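Local structure of pyridoxine 4-oxidase (Mesorhizobium loti, 4HA6) at residues V150-R155 with A415-R420; R220-L223 with R229-E232; L254-L259 with V475-I480. The protein oxidises pyridoxine at its 4-position alcohol using FAD, as a flavoenzyme of the GMC oxidoreductase family. All coordinates share one frame; numbering follows the deposited sequence.

Contact 3 is the buried one, set beside the FAD, while contacts 1 and 2 are only partly buried and lie on opposite sides of the chain's centre, about 55 Å apart between centres. Contacts 2 and 3 are neighbours in the FAD-binding half: the hairpin of 220-223 and 229-232 rests on helix 252-262, which carries 254-259, and Leu221 CD2 lies 4.1 Å from Leu259 CD2. Contact 1 is probably in the substrate-binding domain. Chemistry follows place. An indole packs on a helix end in contact 1, strand pairing and a salt bridge from an exposed arginine to a buried glutamate make contact 2, and a single hydroxyl-carboxylate bond joins the segments of contact 3.

Contact 1 (V150-R155 with A415-R420); sequences VSPLAR and AGWRER
Trp417 reaches over to Pro152 and Leu153, laying its indole on the first turn of helix 152-163: a capped helix N-terminus packed by an aromatic side chain from the loop entering strand 418-421. Leu153 makes the face contact with its backbone. Its CA stands above the five-membered ring, 4.1 Å from the ring centroid and 20° off the normal, a CH-pi interaction. The leucine's own branch meets the same ring where it joins the side-chain stem, CD1 lying 4.1 Å from Trp417 CG; with CG anti to the backbone N (chi1 176°), the isobutyl group runs toward the root of the indole. Pro152 takes the six-membered end at a slant, its CG 3.8 Å from Trp417 CZ2. The side chains meet through carbon alone.

Around this first shell, Tyr356 of strand 355-362 touches both Leu153 and Trp417, and Pro307 also packs on the indole. The tryptophan backbone is tied to Arg303, and just beyond it Glu419 and Arg420 form a classic beta bulge opposite Ala301. The contact therefore joins a helix end to the antiparallel sheet, which probably belongs to the substrate-binding domain, with the side chain of Leu153 still about 13 Å from the bound pyridoxamine.

What sets the helix end is local. Ser151 is the N-cap, and its OG accepts a weak bond from Leu153 N at 3.1 Å. Arg155 folds back so that its guanidinium lies over Pro152 CA, and its NE meets Val150 O at 3.1 Å in a weak, bent bond.

Contact 2 (R220-L223 with R229-E232); sequences RLKL and RSLE
Arg220 and Glu232 set two flat groups side by side, the guanidinium and carboxylate planes only 17° apart, with the acid at the edge of the arginine. The grip is side-on, one nitrogen to each oxygen: NE of Arg220 to OE1 of Glu232 at 2.8 Å, and NH2 of Arg220 to OE2 of Glu232 at 3.2 Å. Both oxygens are met on their syn sides. The NH2 bond is nearly straight and in the guanidinium plane, whereas OE1 is tilted out of it. A bend at chi3 (-86°) turns the guanidinium across to the neighbouring strand. Arg220 is modelled in two conformers, so this grip belongs to the one described. Arg219 forms a second salt bridge, to OE2.

Beneath the charges lies a beta hairpin of the three-stranded antiparallel sheet in the FAD-binding domain. Lys222 N donates to Ser230 O at 2.8 Å, and Glu232 N to Arg220 O at 2.9 Å. Further along, Arg229 and Ser230 both face Lys222 in a classic beta bulge: Arg229 N gives Lys222 O a bond of 2.7 Å, while that from Ser230 N is long and weak. Ser230 OG lies under the lysine's aliphatic stem and bonds Glu241. On the other face Leu221 CD2 packs against Leu231 CG at 4.0 Å; these leucines face helix 252-262 and strand 4-7 respectively.

In this hairpin the face of Arg220, Lys222 and Glu232 carries charges, while that of Leu221 and Leu231 is apolar. An alanine in place of Glu232 would probably leave Arg219 and Arg220 without their shared carboxylate and Arg220 freer to swing. The two guanidinium groups are likely to keep the glutamate ionised.

Contact 3 (L254-L259 with V475-I480); sequences LESPAL and VVDASI. With FAD (flavin-adenine dinucleotide), chain B.
Ser256 OG donates a hydrogen bond to Asp477 OD2, 2.7 Å away, on that oxygen's syn lone pair. The serine's OG stands beside its own backbone N, anti to the carbonyl carbon (chi1 -72°), which lets it point off the helix at the loop while also taking a weak bond from Ala251 N. Asp477 holds the less common rotamer, with CG between its backbone N and carbonyl carbon (chi1 57°). Its two oxygens are thereby divided between two tasks. OD2 faces the helix, where Gly252 N joins Ser256 as a donor, and OD1 turns back over its own chain to accept from Ser479 N at 2.8 Å, making an Asx turn. Ser479 OG is modelled so close to OD1 that the detail there is doubtful.

The two segments belong to the Rossmann-type FAD-binding fold. Helix 252-262 follows strand 246-249 of the parallel sheet, and Asp477 lies just past strand 473-475, the neighbouring strand at the sheet's margin. Pro257, lacking an N-H, kinks the helix directly after Ser256, and Val475 CG1 lies 4.5 Å from Ser256 CB.

Ala478 N donates to the FAD phosphate oxygen O2P in a nearly straight bond of 3.1 Å, and Asp477 CB lies 3.3 Å from the same O2P, so the carboxylate is turned away from the phosphate and toward the serine. At the adenine, Glu255 passes its CB 3.2 Å from FAD N7A, and its carboxylate leads off to Tyr60, whose OH bonds OE2.

Contact 1 (V150-R155 with A415-R420)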
loop_
_atom_site.group_PDB
_atom_site.type_symbol
_atom_site.label_atom_id
_atom_site.label_comp_id
_atom_site.label_asym_id
_atom_site.label_seq_id
_atom_site.Cartn_x
_atom_site.Cartn_y
_atom_site.Cartn_z
ATOM N N VAL A 150 15.398 17.239 -6.931
ATOM C CA VAL A 150 14.552 17.574 -5.778
ATOM C C VAL A 150 14.140 19.047 -5.791
ATOM O O VAL A 150 14.978 19.943 -5.958
ATOM C CB VAL A 150 15.240 17.239 -4.440
ATOM C CG1 VAL A 150 14.413 17.737 -3.270
ATOM C CG2 VAL A 150 15.480 15.745 -4.323
ATOM N N SER A 151 12.845 19.292 -5.616
ATOM C CA SER A 151 12.303 20.652 -5.590
ATOM C C SER A 151 12.966 21.554 -4.532
ATOM O O SER A 151 13.213 21.122 -3.404
ATOM C CB SER A 151 10.796 20.585 -5.337
ATOM O OG SER A 151 10.304 21.828 -4.894
ATOM N N PRO A 152 13.253 22.820 -4.891
ATOM C CA PRO A 152 13.836 23.715 -3.886
ATOM C C PRO A 152 12.946 23.848 -2.644
ATOM O O PRO A 152 13.485 24.008 -1.545
ATOM C CB PRO A 152 13.976 25.058 -4.633
ATOM C CG PRO A 152 13.154 24.933 -5.865
ATOM C CD PRO A 152 13.139 23.464 -6.211
ATOM N N LEU A 153 11.622 23.760 -2.811
ATOM C CA LEU A 153 10.690 23.662 -1.673
ATOM C C LEU A 153 10.996 22.458 -0.776
ATOM O O LEU A 153 11.061 22.590 0.452
ATOM C CB LEU A 153 9.225 23.581 -2.153
ATOM C CG LEU A 153 8.136 23.387 -1.086
ATOM C CD1 LEU A 153 8.298 24.351 0.103
ATOM C CD2 LEU A 153 6.738 23.537 -1.685
ATOM N N ALA A 154 11.175 21.286 -1.387
ATOM C CA ALA A 154 11.483 20.070 -0.630
ATOM C C ALA A 154 12.839 20.161 0.066
ATOM O O ALA A 154 13.002 19.686 1.198
ATOM C CB ALA A 154 11.422 18.842 -1.520
ATOM N N ARG A 155 13.821 20.769 -0.595
ATOM C CA ARG A 155 15.121 20.918 0.044
ATOM C C ARG A 155 15.020 21.835 1.255
ATOM O O ARG A 155 15.721 21.652 2.255
ATOM C CB ARG A 155 16.175 21.433 -0.943
ATOM C CG ARG A 155 16.587 20.408 -1.984
ATOM C CD ARG A 155 17.720 20.926 -2.854
ATOM N NE ARG A 155 17.276 21.212 -4.218
ATOM C CZ ARG A 155 17.080 22.438 -4.696
ATOM N NH1 ARG A 155 17.294 23.498 -3.919
ATOM N NH2 ARG A 155 16.677 22.604 -5.952
ATOM N N ALA A 415 11.170 30.184 5.321
ATOM C CA ALA A 415 10.787 31.586 5.209
ATOM C C ALA A 415 10.886 32.122 3.781
ATOM O O ALA A 415 10.220 33.104 3.430
ATOM C CB ALA A 415 11.640 32.430 6.140
ATOM N N GLY A 416 11.714 31.494 2.956
ATOM C CA GLY A 416 11.814 31.907 1.566
ATOM C C GLY A 416 10.570 31.526 0.776
ATOM O O GLY A 416 10.261 32.137 -0.260
ATOM N N TRP A 417 9.842 30.522 1.261
ATOM C CA TRP A 417 8.676 30.028 0.522
ATOM C C TRP A 417 7.354 30.436 1.149
ATOM O O TRP A 417 6.355 30.617 0.442
ATOM C CB TRP A 417 8.730 28.501 0.389
ATOM C CG TRP A 417 9.762 28.067 -0.569
ATOM C CD1 TRP A 417 11.053 27.703 -0.289
ATOM C CD2 TRP A 417 9.615 27.975 -1.984
ATOM N NE1 TRP A 417 11.715 27.392 -1.458
ATOM C CE2 TRP A 417 10.848 27.551 -2.512
ATOM C CE3 TRP A 417 8.556 28.215 -2.861
ATOM C CZ2 TRP A 417 11.048 27.356 -3.877
ATOM C CZ3 TRP A 417 8.751 28.019 -4.208
ATOM C CH2 TRP A 417 9.984 27.592 -4.706
ATOM N N ARG A 418 7.360 30.575 2.476
ATOM C CA ARG A 418 6.139 30.732 3.255
ATOM C C ARG A 418 5.675 32.181 3.274
ATOM O O ARG A 418 6.430 33.071 3.657
ATOM C CB ARG A 418 6.384 30.236 4.699
ATOM C CG ARG A 418 5.163 30.300 5.614
ATOM C CD ARG A 418 5.521 29.987 7.086
ATOM N NE ARG A 418 6.437 30.990 7.643
ATOM C CZ ARG A 418 7.724 30.769 7.901
ATOM N NH1 ARG A 418 8.255 29.573 7.678
ATOM N NH2 ARG A 418 8.481 31.737 8.395
ATOM N N GLU A 419 4.438 32.431 2.862
ATOM C CA GLU A 419 3.858 33.760 3.057
ATOM C C GLU A 419 3.143 33.751 4.414
ATOM O O GLU A 419 3.387 34.609 5.270
ATOM C CB GLU A 419 2.920 34.131 1.894
ATOM C CG GLU A 419 1.894 35.220 2.194
ATOM C CD GLU A 419 2.472 36.624 2.165
ATOM O OE1 GLU A 419 3.685 36.780 1.894
ATOM O OE2 GLU A 419 1.698 37.577 2.411
ATOM N N ARG A 420 2.293 32.746 4.613
ATOM C CA ARG A 420 1.625 32.509 5.893
ATOM C C ARG A 420 0.872 31.180 5.842
ATOM O O ARG A 420 0.621 30.638 4.755
ATOM C CB ARG A 420 0.626 33.622 6.206
ATOM C CG ARG A 420 -0.542 33.661 5.231
ATOM C CD ARG A 420 -1.698 34.494 5.775
ATOM N NE ARG A 420 -2.915 34.314 4.984
ATOM C CZ ARG A 420 -3.130 34.893 3.806
ATOM N NH1 ARG A 420 -2.206 35.687 3.278
ATOM N NH2 ARG A 420 -4.266 34.678 3.149
#

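Contact 2 (R220-L223 with R229-E232)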
loop_
_atom_site.group_PDB
_atom_site.type_symbol
_atom_site.label_atom_id
_atom_site.label_comp_id
_atom_site.label_asym_id
_atom_site.label_seq_id
_atom_site.Cartn_x
_atom_site.Cartn_y
_atom_site.Cartn_z
ATOM N N ARG A 220 -15.715 -17.124 -7.992
ATOM C CA ARG A 220 -15.789 -18.089 -6.901
ATOM C C ARG A 220 -14.676 -19.121 -7.030
ATOM O O ARG A 220 -14.259 -19.466 -8.150
ATOM C CB ARG A 220 -17.140 -18.831 -6.929
ATOM C CG ARG A 220 -18.378 -17.965 -6.694
ATOM C CD ARG A 220 -19.688 -18.782 -6.744
ATOM N NE ARG A 220 -20.228 -18.934 -8.099
ATOM C CZ ARG A 220 -21.527 -18.892 -8.398
ATOM N NH1 ARG A 220 -22.428 -18.694 -7.444
ATOM N NH2 ARG A 220 -21.926 -19.042 -9.653
ATOM N N LEU A 221 -14.212 -19.628 -5.886
ATOM C CA LEU A 221 -13.338 -20.795 -5.846
ATOM C C LEU A 221 -14.238 -21.959 -5.478
ATOM O O LEU A 221 -15.047 -21.850 -4.549
ATOM C CB LEU A 221 -12.268 -20.654 -4.764
ATOM C CG LEU A 221 -11.467 -19.361 -4.814
ATOM C CD1 LEU A 221 -10.619 -19.206 -3.571
ATOM C CD2 LEU A 221 -10.614 -19.357 -6.069
ATOM N N LYS A 222 -14.100 -23.072 -6.191
ATOM C CA LYS A 222 -14.936 -24.230 -5.925
ATOM C C LYS A 222 -14.163 -25.294 -5.153
ATOM O O LYS A 222 -13.004 -25.611 -5.470
ATOM C CB LYS A 222 -15.518 -24.778 -7.228
ATOM C CG LYS A 222 -16.453 -23.793 -7.922
ATOM C CD LYS A 222 -17.121 -24.414 -9.159
ATOM C CE LYS A 222 -18.248 -23.532 -9.702
ATOM N NZ LYS A 222 -18.956 -24.185 -10.854
ATOM N N LEU A 223 -14.803 -25.818 -4.114
ATOM C CA LEU A 223 -14.138 -26.717 -3.180
ATOM C C LEU A 223 -14.514 -28.183 -3.381
ATOM O O LEU A 223 -15.623 -28.509 -3.809
ATOM C CB LEU A 223 -14.464 -26.320 -1.734
ATOM C CG LEU A 223 -13.668 -25.210 -1.043
ATOM C CD1 LEU A 223 -13.177 -24.163 -2.018
ATOM C CD2 LEU A 223 -14.494 -24.577 0.077
ATOM N N ARG A 229 -10.738 -26.957 -5.952
ATOM C CA ARG A 229 -10.654 -27.844 -7.109
ATOM C C ARG A 229 -10.619 -27.053 -8.408
ATOM O O ARG A 229 -9.876 -27.389 -9.345
ATOM C CB ARG A 229 -11.817 -28.840 -7.096
ATOM C CG ARG A 229 -11.934 -29.709 -8.343
ATOM C CD ARG A 229 -13.151 -30.617 -8.242
ATOM N NE ARG A 229 -13.363 -31.457 -9.423
ATOM C CZ ARG A 229 -14.329 -31.257 -10.318
ATOM N NH1 ARG A 229 -15.167 -30.236 -10.175
ATOM N NH2 ARG A 229 -14.461 -32.073 -11.358
ATOM N N SER A 230 -11.410 -25.988 -8.463
ATOM C CA SER A 230 -11.455 -25.154 -9.654
ATOM C C SER A 230 -11.816 -23.713 -9.317
ATOM O O SER A 230 -12.186 -23.403 -8.180
ATOM C CB SER A 230 -12.469 -25.715 -10.653
ATOM O OG SER A 230 -13.788 -25.611 -10.144
ATOM N N LEU A 231 -11.708 -22.846 -10.324
ATOM C CA LEU A 231 -12.075 -21.437 -10.217
ATOM C C LEU A 231 -13.097 -21.111 -11.284
ATOM O O LEU A 231 -12.943 -21.528 -12.434
ATOM C CB LEU A 231 -10.862 -20.531 -10.455
ATOM C CG LEU A 231 -9.583 -20.711 -9.652
ATOM C CD1 LEU A 231 -8.748 -21.832 -10.252
ATOM C CD2 LEU A 231 -8.815 -19.411 -9.648
ATOM N N GLU A 232 -14.126 -20.353 -10.918
ATOM C CA GLU A 232 -15.087 -19.851 -11.894
ATOM C C GLU A 232 -14.604 -18.495 -12.358
ATOM O O GLU A 232 -14.445 -17.565 -11.548
ATOM C CB GLU A 232 -16.486 -19.728 -11.273
ATOM C CG GLU A 232 -17.534 -19.162 -12.223
ATOM C CD GLU A 232 -18.853 -18.849 -11.526
ATOM O OE1 GLU A 232 -18.820 -18.333 -10.387
ATOM O OE2 GLU A 232 -19.921 -19.117 -12.122
#

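Contact 3 (L254-L259 with V475-I480)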
loop_
_atom_site.group_PDB
_atom_site.type_symbol
_atom_site.label_atom_id
_atom_site.label_comp_id
_atom_site.label_asym_id
_atom_site.label_seq_id
_atom_site.Cartn_x
_atom_site.Cartn_y
_atom_site.Cartn_z
ATOM N N LEU A 254 -8.817 -5.711 -0.616
ATOM C CA LEU A 254 -10.271 -5.729 -0.684
ATOM C C LEU A 254 -10.765 -6.942 -1.426
ATOM O O LEU A 254 -11.696 -7.646 -0.991
ATOM C CB LEU A 254 -10.751 -4.464 -1.396
ATOM C CG LEU A 254 -10.496 -3.220 -0.557
ATOM C CD1 LEU A 254 -10.420 -2.000 -1.435
ATOM C CD2 LEU A 254 -11.591 -3.072 0.465
ATOM N N GLU A 255 -10.129 -7.212 -2.556
ATOM C CA GLU A 255 -10.668 -8.232 -3.442
ATOM C C GLU A 255 -10.311 -9.659 -3.044
ATOM O O GLU A 255 -11.039 -10.604 -3.369
ATOM C CB GLU A 255 -10.293 -7.914 -4.895
ATOM C CG GLU A 255 -10.999 -6.665 -5.429
ATOM C CD GLU A 255 -12.527 -6.813 -5.492
ATOM O OE1 GLU A 255 -13.047 -7.956 -5.452
ATOM O OE2 GLU A 255 -13.220 -5.778 -5.593
ATOM N N SER A 256 -9.202 -9.844 -2.335
ATOM C CA SER A 256 -8.938 -11.191 -1.840
ATOM C C SER A 256 -9.995 -11.657 -0.811
ATOM O O SER A 256 -10.585 -12.731 -0.999
ATOM C CB SER A 256 -7.502 -11.357 -1.345
ATOM O OG SER A 256 -6.608 -11.380 -2.440
ATOM N N PRO A 257 -10.262 -10.851 0.248
ATOM C CA PRO A 257 -11.322 -11.310 1.156
ATOM C C PRO A 257 -12.682 -11.426 0.454
ATOM O O PRO A 257 -13.455 -12.345 0.770
ATOM C CB PRO A 257 -11.365 -10.224 2.242
ATOM C CG PRO A 257 -10.718 -9.018 1.645
ATOM C CD PRO A 257 -9.675 -9.571 0.690
ATOM N N ALA A 258 -12.980 -10.522 -0.480
ATOM C CA ALA A 258 -14.265 -10.591 -1.178
ATOM C C ALA A 258 -14.411 -11.908 -1.941
ATOM O O ALA A 258 -15.483 -12.518 -1.941
ATOM C CB ALA A 258 -14.439 -9.407 -2.121
ATOM N N LEU A 259 -13.343 -12.335 -2.610
ATOM C CA LEU A 259 -13.397 -13.585 -3.363
ATOM C C LEU A 259 -13.653 -14.736 -2.415
ATOM O O LEU A 259 -14.450 -15.631 -2.718
ATOM C CB LEU A 259 -12.096 -13.826 -4.131
ATOM C CG LEU A 259 -12.002 -15.177 -4.848
ATOM C CD1 LEU A 259 -13.236 -15.439 -5.743
ATOM C CD2 LEU A 259 -10.711 -15.267 -5.651
ATOM N N VAL A 475 -2.724 -17.052 0.242
ATOM C CA VAL A 475 -3.061 -15.639 0.090
ATOM C C VAL A 475 -1.754 -14.847 0.153
ATOM O O VAL A 475 -1.063 -14.851 1.175
ATOM C CB VAL A 475 -4.048 -15.164 1.160
ATOM C CG1 VAL A 475 -4.431 -13.722 0.892
ATOM C CG2 VAL A 475 -5.312 -16.068 1.180
ATOM N N VAL A 476 -1.374 -14.230 -0.962
ATOM C CA VAL A 476 -0.065 -13.601 -1.043
ATOM C C VAL A 476 -0.189 -12.193 -1.601
ATOM O O VAL A 476 0.062 -11.970 -2.790
ATOM C CB VAL A 476 0.925 -14.439 -1.896
ATOM C CG1 VAL A 476 2.321 -13.851 -1.817
ATOM C CG2 VAL A 476 0.962 -15.859 -1.392
ATOM N N ASP A 477 -0.588 -11.257 -0.727
ATOM C CA ASP A 477 -0.701 -9.837 -1.056
ATOM C C ASP A 477 -0.811 -9.004 0.228
ATOM O O ASP A 477 -0.543 -9.513 1.328
ATOM C CB ASP A 477 -1.889 -9.577 -1.997
ATOM C CG ASP A 477 -3.213 -10.060 -1.422
ATOM O OD1 ASP A 477 -3.398 -9.991 -0.176
ATOM O OD2 ASP A 477 -4.068 -10.516 -2.224
ATOM N N ALA A 478 -1.230 -7.743 0.110
ATOM C CA ALA A 478 -1.274 -6.851 1.269
ATOM C C ALA A 478 -2.263 -7.312 2.323
ATOM O O ALA A 478 -2.184 -6.880 3.470
ATOM C CB ALA A 478 -1.598 -5.411 0.852
ATOM N N SER A 479 -3.208 -8.166 1.938
ATOM C CA SER A 479 -4.217 -8.629 2.900
ATOM C C SER A 479 -3.614 -9.449 4.067
ATOM O O SER A 479 -4.177 -9.469 5.170
ATOM C CB SER A 479 -5.293 -9.432 2.179
ATOM O OG SER A 479 -4.761 -10.670 1.736
ATOM N N ILE A 480 -2.481 -10.128 3.849
ATOM C CA ILE A 480 -1.927 -10.947 4.938
ATOM C C ILE A 480 -1.169 -10.165 6.020
ATOM O O ILE A 480 -0.908 -10.718 7.107
ATOM C CB ILE A 480 -1.040 -12.107 4.437
ATOM C CG1 ILE A 480 0.284 -11.587 3.854
ATOM C CG2 ILE A 480 -1.823 -13.042 3.497
ATOM C CD1 ILE A 480 1.450 -11.675 4.859
HETATM P PA FAD B . -2.873 -4.748 -6.131
HETATM O O1A FAD B . -1.525 -4.264 -6.647
HETATM O O2A FAD B . -3.969 -3.741 -5.921
HETATM O O5B FAD B . -3.381 -5.896 -7.152
HETATM C C5B FAD B . -4.696 -6.443 -7.164
HETATM C C4B FAD B . -4.918 -6.916 -8.593
HETATM O O4B FAD B . -5.851 -8.000 -8.658
HETATM C C3B FAD B . -5.489 -5.795 -9.452
HETATM O O3B FAD B . -4.743 -5.799 -10.680
HETATM C C2B FAD B . -6.947 -6.186 -9.682
HETATM O O2B FAD B . -7.428 -5.709 -10.952
HETATM C C1B FAD B . -6.894 -7.709 -9.608
HETATM N N9A FAD B . -8.141 -8.367 -9.116
HETATM C C8A FAD B . -8.902 -7.982 -8.069
HETATM N N7A FAD B . -9.947 -8.837 -7.902
HETATM C C5A FAD B . -9.865 -9.799 -8.851
HETATM C C6A FAD B . -10.647 -11.004 -9.231
HETATM N N6A FAD B . -11.768 -11.371 -8.532
HETATM N N1A FAD B . -10.205 -11.733 -10.296
HETATM C C2A FAD B . -9.097 -11.391 -10.985
HETATM N N3A FAD B . -8.346 -10.309 -10.680
HETATM C C4A FAD B . -8.668 -9.484 -9.644
HETATM N N1 FAD B . 2.631 2.134 -2.028
HETATM C C2 FAD B . 3.906 2.522 -1.840
HETATM O O2 FAD B . 4.674 1.759 -1.212
HETATM N N3 FAD B . 4.375 3.706 -2.276
HETATM C C4 FAD B . 3.605 4.578 -2.950
HETATM O O4 FAD B . 4.055 5.688 -3.340
HETATM C C4X FAD B . 2.190 4.221 -3.197
HETATM N N5 FAD B . 1.343 5.044 -3.849
HETATM C C5X FAD B . 0.055 4.683 -4.078
HETATM C C6 FAD B . -0.807 5.537 -4.762
HETATM C C7 FAD B . -2.126 5.163 -5.003
HETATM C C7M FAD B . -3.046 6.098 -5.748
HETATM C C8 FAD B . -2.620 3.840 -4.529
HETATM C C8M FAD B . -4.049 3.443 -4.785
HETATM C C9 FAD B . -1.766 2.977 -3.845
HETATM C C9A FAD B . -0.448 3.364 -3.601
HETATM N N10 FAD B . 0.423 2.504 -2.909
HETATM C C10 FAD B . 1.747 2.909 -2.690
HETATM C "C1'" FAD B . -0.057 1.205 -2.419
HETATM C "C2'" FAD B . 0.447 0.035 -3.250
HETATM O "O2'" FAD B . 0.298 0.323 -4.649
HETATM C "C3'" FAD B . -0.395 -1.181 -2.859
HETATM O "O3'" FAD B . -0.358 -1.317 -1.429
HETATM C "C4'" FAD B . 0.119 -2.450 -3.518
HETATM O "O4'" FAD B . 0.123 -2.242 -4.941
HETATM C "C5'" FAD B . -0.739 -3.663 -3.143
HETATM O "O5'" FAD B . -0.493 -4.693 -4.098
HETATM P P FAD B . -1.361 -6.037 -4.053
HETATM O O1P FAD B . -0.692 -7.126 -4.882
HETATM O O2P FAD B . -1.755 -6.336 -2.621
HETATM O O3P FAD B . -2.722 -5.577 -4.766
#